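Local coordinates for protein putative alpha-L-fucosidase (Bacteroides thetaiotaomicron, PDB 3EYP) that probably hydrolyses alpha-L-fucosides, as a family 29 glycoside hydrolase that joins a TIM-barrel-like catalytic domain to an F5/8 type C domain, at residues F25-I30 against L293-P298; I72-H77 against G121-P126. One frame throughout, in Å; residues are numbered along the deposited sequence.

Both contacts are buried, and both are parallel strand pairs of one barrel sheet, in which strands 22-26 and 70-76 are immediate neighbours. Contact 1 joins strand 22-26 to strand 291-295, far apart in sequence; contact 2 joins strand 70-76 to strand 119-124, consecutive along the chain. The two pairs touch where Phe26 N meets Ile72 O at 2.9 Å, so four strands lie side by side. Their chemistry differs: contact 1 leaves regular pairing early and relies on prolines, one asparagine oxygen and a water, whereas contact 2 keeps a longer backbone ladder, bends it at a bulge and ends with a lysine amine. His27 and His77 each hydrogen-bond a bound glycerol, probably the same one.

Contact 1 of 2, residues F25-I30 against L293-P298; sequences FFHFGI and LLNFPP
Phe25 and Asn295 form the parallel bridge through which the first and last strands of the TIM-barrel-like domain meet, the seam where such a barrel closes. Two backbone bonds secure it: Phe25 N gives to Leu294 O at 2.8 Å, and Phe296 N gives to Phe25 O at 3.0 Å. Within the barrel, the Phe25 ring is a flat slab covered on both faces. Leu293 presses a methyl down on one, CD2 lying 3.7 Å from the ring centroid in a CH-pi contact and offset toward the rim. On the opposite face stands His27, edge on, with CE1 3.4 Å above the plane and over its centre. Asn295 extends its amide away from its own backbone N (chi1 177°), which carries OD1 to the imidazole edge at ND1, amide and ring planes 85° apart; OD1 accepts a hydrogen bond from His27 ND1 at 2.8 Å, the donor lying above the carbonyl plane, and a weaker one from the His27 backbone N. The other imidazole nitrogen, NE2, bonds a bound glycerol, consistent with a sugar pocket. With an alanine in place of His27, Asn295 OD1 would probably keep only the weaker of these bonds, and the Phe25 ring would lose the imidazole edge from one face. Phe26 and Phe296 face helices 56-65 and 306-323 outside the barrel, the Phe26 rim resting on Phe296 CB and O. Beyond the strands, Pro298 fits beside Phe28, whose CD1 lies 3.7 Å from Pro298 CB. A water closes this end, donating to His27 O at 2.7 Å and to Pro298 O at 2.8 Å.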
loop_
_atom_site.group_PDB
_atom_site.type_symbol
_atom_site.label_atom_id
_atom_site.label_comp_id
_atom_site.label_asym_id
_atom_site.label_seq_id
_atom_site.Cartn_x
_atom_site.Cartn_y
_atom_site.Cartn_z
ATOM N N PHE A 25 1.180 -8.668 -3.860
ATOM C CA PHE A 25 0.916 -9.806 -2.986
ATOM C C PHE A 25 0.945 -11.014 -3.923
ATOM O O PHE A 25 0.577 -10.905 -5.063
ATOM C CB PHE A 25 -0.514 -9.747 -2.427
ATOM C CG PHE A 25 -0.629 -9.841 -0.932
ATOM C CD1 PHE A 25 0.347 -10.447 -0.147
ATOM C CD2 PHE A 25 -1.786 -9.338 -0.300
ATOM C CE1 PHE A 25 0.193 -10.544 1.165
ATOM C CE2 PHE A 25 -1.941 -9.438 1.046
ATOM C CZ PHE A 25 -0.965 -10.013 1.794
ATOM N N PHE A 26 1.466 -12.115 -3.436
ATOM C CA PHE A 26 1.513 -13.379 -4.172
ATOM C C PHE A 26 0.979 -14.448 -3.259
ATOM O O PHE A 26 1.703 -14.976 -2.400
ATOM C CB PHE A 26 2.927 -13.770 -4.608
ATOM C CG PHE A 26 3.512 -12.891 -5.689
ATOM C CD1 PHE A 26 2.838 -12.667 -6.837
ATOM C CD2 PHE A 26 4.762 -12.317 -5.526
ATOM C CE1 PHE A 26 3.352 -11.872 -7.808
ATOM C CE2 PHE A 26 5.293 -11.515 -6.509
ATOM C CZ PHE A 26 4.588 -11.268 -7.630
ATOM N N HIS A 27 -0.310 -14.730 -3.411
ATOM C CA HIS A 27 -0.983 -15.768 -2.654
ATOM C C HIS A 27 -0.863 -17.098 -3.433
ATOM O O HIS A 27 -1.461 -17.276 -4.488
ATOM C CB HIS A 27 -2.466 -15.478 -2.423
ATOM C CG HIS A 27 -2.733 -14.614 -1.239
ATOM N ND1 HIS A 27 -2.366 -13.288 -1.212
ATOM C CD2 HIS A 27 -3.280 -14.887 -0.020
ATOM C CE1 HIS A 27 -2.681 -12.777 -0.031
ATOM N NE2 HIS A 27 -3.245 -13.716 0.709
ATOM N N PHE A 28 -0.029 -17.957 -2.876
ATOM C CA PHE A 28 0.365 -19.231 -3.492
ATOM C C PHE A 28 0.699 -20.237 -2.398
ATOM O O PHE A 28 1.339 -19.929 -1.365
ATOM C CB PHE A 28 1.557 -18.981 -4.398
ATOM C CG PHE A 28 2.087 -20.203 -5.142
ATOM C CD1 PHE A 28 1.316 -20.823 -6.147
ATOM C CD2 PHE A 28 3.413 -20.583 -4.957
ATOM C CE1 PHE A 28 1.833 -21.866 -6.879
ATOM C CE2 PHE A 28 3.962 -21.659 -5.683
ATOM C CZ PHE A 28 3.192 -22.306 -6.629
ATOM N N GLY A 29 0.241 -21.433 -2.637
ATOM C CA GLY A 29 0.524 -22.522 -1.724
ATOM C C GLY A 29 -0.261 -23.769 -2.024
ATOM O O GLY A 29 -0.665 -24.036 -3.141
ATOM N N ILE A 30 -0.504 -24.523 -0.961
ATOM C CA ILE A 30 -1.169 -25.813 -1.116
ATOM C C ILE A 30 -2.629 -25.608 -1.570
ATOM O O ILE A 30 -3.183 -26.400 -2.327
ATOM C CB ILE A 30 -1.031 -26.695 0.194
ATOM C CG1 ILE A 30 -1.427 -28.143 -0.102
ATOM C CG2 ILE A 30 -1.812 -26.099 1.376
ATOM C CD1 ILE A 30 -0.859 -29.071 0.972
ATOM N N LEU A 293 -1.603 -2.632 -2.114
ATOM C CA LEU A 293 -1.077 -4.006 -2.053
ATOM C C LEU A 293 -2.041 -4.835 -2.881
ATOM O O LEU A 293 -3.182 -5.084 -2.517
ATOM C CB LEU A 293 -0.966 -4.505 -0.596
ATOM C CG LEU A 293 -0.573 -5.972 -0.373
ATOM C CD1 LEU A 293 0.800 -6.285 -1.052
ATOM C CD2 LEU A 293 -0.513 -6.331 1.172
ATOM N N LEU A 294 -1.586 -5.165 -4.067
ATOM C CA LEU A 294 -2.368 -5.859 -5.065
ATOM C C LEU A 294 -1.889 -7.257 -5.263
ATOM O O LEU A 294 -0.731 -7.493 -5.603
ATOM C CB LEU A 294 -2.270 -5.135 -6.427
ATOM C CG LEU A 294 -3.118 -5.570 -7.606
ATOM C CD1 LEU A 294 -4.642 -5.501 -7.310
ATOM C CD2 LEU A 294 -2.755 -4.680 -8.870
ATOM N N ASN A 295 -2.839 -8.170 -5.100
ATOM C CA ASN A 295 -2.603 -9.632 -5.212
ATOM C C ASN A 295 -2.751 -10.211 -6.608
ATOM O O ASN A 295 -3.784 -10.056 -7.275
ATOM C CB ASN A 295 -3.502 -10.391 -4.228
ATOM C CG ASN A 295 -3.348 -11.886 -4.351
ATOM O OD1 ASN A 295 -2.362 -12.456 -3.889
ATOM N ND2 ASN A 295 -4.341 -12.525 -4.943
ATOM N N PHE A 296 -1.653 -10.859 -7.035
ATOM C CA PHE A 296 -1.580 -11.701 -8.241
ATOM C C PHE A 296 -1.361 -13.152 -7.780
ATOM O O PHE A 296 -0.272 -13.467 -7.270
ATOM C CB PHE A 296 -0.348 -11.348 -9.096
ATOM C CG PHE A 296 -0.275 -9.902 -9.543
ATOM C CD1 PHE A 296 -0.630 -9.552 -10.817
ATOM C CD2 PHE A 296 0.130 -8.913 -8.666
ATOM C CE1 PHE A 296 -0.560 -8.244 -11.269
ATOM C CE2 PHE A 296 0.181 -7.589 -9.083
ATOM C CZ PHE A 296 -0.163 -7.247 -10.401
ATOM N N PRO A 297 -2.389 -14.043 -7.914
ATOM C CA PRO A 297 -2.194 -15.443 -7.493
ATOM C C PRO A 297 -1.616 -16.353 -8.600
ATOM O O PRO A 297 -2.200 -16.479 -9.673
ATOM C CB PRO A 297 -3.632 -15.876 -7.092
ATOM C CG PRO A 297 -4.490 -15.139 -8.054
ATOM C CD PRO A 297 -3.820 -13.757 -8.130
ATOM N N PRO A 298 -0.403 -16.900 -8.389
ATOM C CA PRO A 298 0.153 -17.835 -9.372
ATOM C C PRO A 298 -0.718 -19.083 -9.508
ATOM O O PRO A 298 -1.380 -19.536 -8.569
ATOM C CB PRO A 298 1.500 -18.183 -8.788
ATOM C CG PRO A 298 1.801 -17.039 -7.776
ATOM C CD PRO A 298 0.483 -16.730 -7.245
HETATM O O HOH W 1 -2.553 -19.221 -6.015
#

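Contact 2 of 2, residues I72-H77 against G121-P126; sequences ILTAKH and GIYLGP
Ile72 to Lys76 and Gly121 to Leu124 pair as adjacent parallel strands of the barrel, the two ends of a beta-alpha-beta crossover, with one beta bulge near their C-terminal ends. The early rungs are regular: Leu73 N gives to Gly121 O at 3.1 Å, and Tyr123 N gives to Leu73 O at 2.9 Å. At Thr74, the centre of an inverse gamma turn, the chain bends, and the register slips by one. Tyr123 O then draws weak bonds from two successive amides, Ala75 N and Lys76 N, before Gly125 N restores a good bond to Lys76 O. Thr74 and Tyr123, paired on one face of the sheet, lie side by side, with Thr74 CG2 over one face of the ring, 4.2 Å from the centroid, while Lys76 O lies at the ring edge, in its plane. Ile72 backs the base of the same side chain, its CG2 against Tyr123 CB at 3.8 Å. Past the ring, His77 runs nearly parallel to it, planes 16° apart but slid so far that they barely overlap; its CD2 comes to 3.2 Å from Tyr123 OH. That hydroxyl bonds Asp166, and His77 NE2 bonds a glycerol, consistent with this end lining a pocket. Lys76 goes the other way. Its chain bends at chi3 (82°), which brings NZ to Gly125 O at 3.0 Å, in the carbonyl plane, while Asp128 makes a salt bridge to the amine, probably balancing its charge, and Tyr142 adds a further hydrogen bond. Around the pair, Leu73, Ala75 and Ile122 pack on Val106 of the connecting helix 105-116, Leu124 lies on helix 139-155, and strand 22-26 borders Ile72 and Leu73.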
loop_
_atom_site.group_PDB
_atom_site.type_symbol
_atom_site.label_atom_id
_atom_site.label_comp_id
_atom_site.label_asym_id
_atom_site.label_seq_id
_atom_site.Cartn_x
_atom_site.Cartn_y
_atom_site.Cartn_z
ATOM N N ILE A 72 5.406 -9.197 -1.617
ATOM C CA ILE A 72 5.097 -10.047 -0.423
ATOM C C ILE A 72 4.548 -11.410 -0.826
ATOM O O ILE A 72 3.467 -11.566 -1.412
ATOM C CB ILE A 72 4.080 -9.351 0.516
ATOM C CG1 ILE A 72 4.631 -7.949 0.858
ATOM C CG2 ILE A 72 3.807 -10.206 1.806
ATOM C CD1 ILE A 72 3.722 -7.054 1.808
ATOM N N LEU A 73 5.300 -12.427 -0.472
ATOM C CA LEU A 73 4.857 -13.834 -0.687
ATOM C C LEU A 73 4.212 -14.474 0.534
ATOM O O LEU A 73 4.691 -14.351 1.659
ATOM C CB LEU A 73 6.066 -14.691 -1.070
ATOM C CG LEU A 73 5.803 -16.224 -1.212
ATOM C CD1 LEU A 73 4.975 -16.492 -2.441
ATOM C CD2 LEU A 73 7.198 -16.906 -1.332
ATOM N N THR A 74 3.128 -15.206 0.313
ATOM C CA THR A 74 2.594 -16.056 1.383
ATOM C C THR A 74 3.496 -17.269 1.685
ATOM O O THR A 74 3.294 -18.360 1.138
ATOM C CB THR A 74 1.158 -16.575 1.079
ATOM O OG1 THR A 74 1.173 -17.386 -0.121
ATOM C CG2 THR A 74 0.184 -15.404 0.933
ATOM N N ALA A 75 4.464 -17.077 2.565
ATOM C CA ALA A 75 5.388 -18.146 2.928
ATOM C C ALA A 75 4.601 -19.251 3.689
ATOM O O ALA A 75 4.908 -20.450 3.583
ATOM C CB ALA A 75 6.620 -17.625 3.756
ATOM N N LYS A 76 3.517 -18.832 4.349
ATOM C CA LYS A 76 2.626 -19.748 5.089
ATOM C C LYS A 76 1.292 -19.065 5.331
ATOM O O LYS A 76 1.204 -18.026 5.958
ATOM C CB LYS A 76 3.225 -20.235 6.407
ATOM C CG LYS A 76 2.381 -21.375 7.136
ATOM C CD LYS A 76 2.713 -21.421 8.619
ATOM C CE LYS A 76 1.873 -20.304 9.399
ATOM N NZ LYS A 76 2.254 -20.256 10.781
ATOM N N HIS A 77 0.278 -19.629 4.746
ATOM C CA HIS A 77 -1.114 -19.165 4.983
ATOM C C HIS A 77 -1.702 -19.931 6.142
ATOM O O HIS A 77 -1.027 -20.759 6.753
ATOM C CB HIS A 77 -1.940 -19.230 3.728
ATOM C CG HIS A 77 -3.057 -18.213 3.651
ATOM N ND1 HIS A 77 -4.387 -18.552 3.774
ATOM C CD2 HIS A 77 -3.029 -16.866 3.448
ATOM C CE1 HIS A 77 -5.128 -17.455 3.645
ATOM N NE2 HIS A 77 -4.329 -16.422 3.417
ATOM N N GLY A 121 9.240 -9.215 0.620
ATOM C CA GLY A 121 8.521 -9.303 1.881
ATOM C C GLY A 121 7.904 -10.671 2.079
ATOM O O GLY A 121 7.768 -11.473 1.144
ATOM N N ILE A 122 7.529 -10.893 3.317
ATOM C CA ILE A 122 7.013 -12.143 3.811
ATOM C C ILE A 122 5.707 -12.040 4.598
ATOM O O ILE A 122 5.552 -11.240 5.539
ATOM C CB ILE A 122 8.030 -12.801 4.774
ATOM C CG1 ILE A 122 9.384 -13.132 4.088
ATOM C CG2 ILE A 122 7.462 -14.017 5.355
ATOM C CD1 ILE A 122 9.248 -14.165 2.875
ATOM N N TYR A 123 4.757 -12.839 4.153
ATOM C CA TYR A 123 3.487 -13.099 4.874
ATOM C C TYR A 123 3.656 -14.476 5.557
ATOM O O TYR A 123 3.874 -15.494 4.900
ATOM C CB TYR A 123 2.329 -13.054 3.869
ATOM C CG TYR A 123 0.941 -13.479 4.355
ATOM C CD1 TYR A 123 -0.136 -12.620 4.217
ATOM C CD2 TYR A 123 0.716 -14.722 4.943
ATOM C CE1 TYR A 123 -1.400 -12.986 4.612
ATOM C CE2 TYR A 123 -0.542 -15.090 5.378
ATOM C CZ TYR A 123 -1.614 -14.217 5.192
ATOM O OH TYR A 123 -2.891 -14.568 5.615
ATOM N N LEU A 124 3.617 -14.454 6.869
ATOM C CA LEU A 124 3.745 -15.670 7.726
ATOM C C LEU A 124 2.586 -15.698 8.718
ATOM O O LEU A 124 2.595 -15.001 9.710
ATOM C CB LEU A 124 5.065 -15.671 8.485
ATOM C CG LEU A 124 5.478 -16.906 9.300
ATOM C CD1 LEU A 124 5.701 -18.144 8.367
ATOM C CD2 LEU A 124 6.685 -16.583 10.097
ATOM N N GLY A 125 1.593 -16.523 8.374
ATOM C CA GLY A 125 0.255 -16.528 8.959
ATOM C C GLY A 125 0.227 -16.729 10.460
ATOM O O GLY A 125 0.646 -17.768 10.947
ATOM N N PRO A 126 -0.207 -15.701 11.240
ATOM C CA PRO A 126 -0.263 -15.982 12.675
ATOM C C PRO A 126 -1.171 -17.102 13.124
ATOM O O PRO A 126 -0.768 -17.926 13.933
ATOM C CB PRO A 126 -0.663 -14.649 13.306
ATOM C CG PRO A 126 -0.212 -13.629 12.333
ATOM C CD PRO A 126 -0.292 -14.262 10.947
#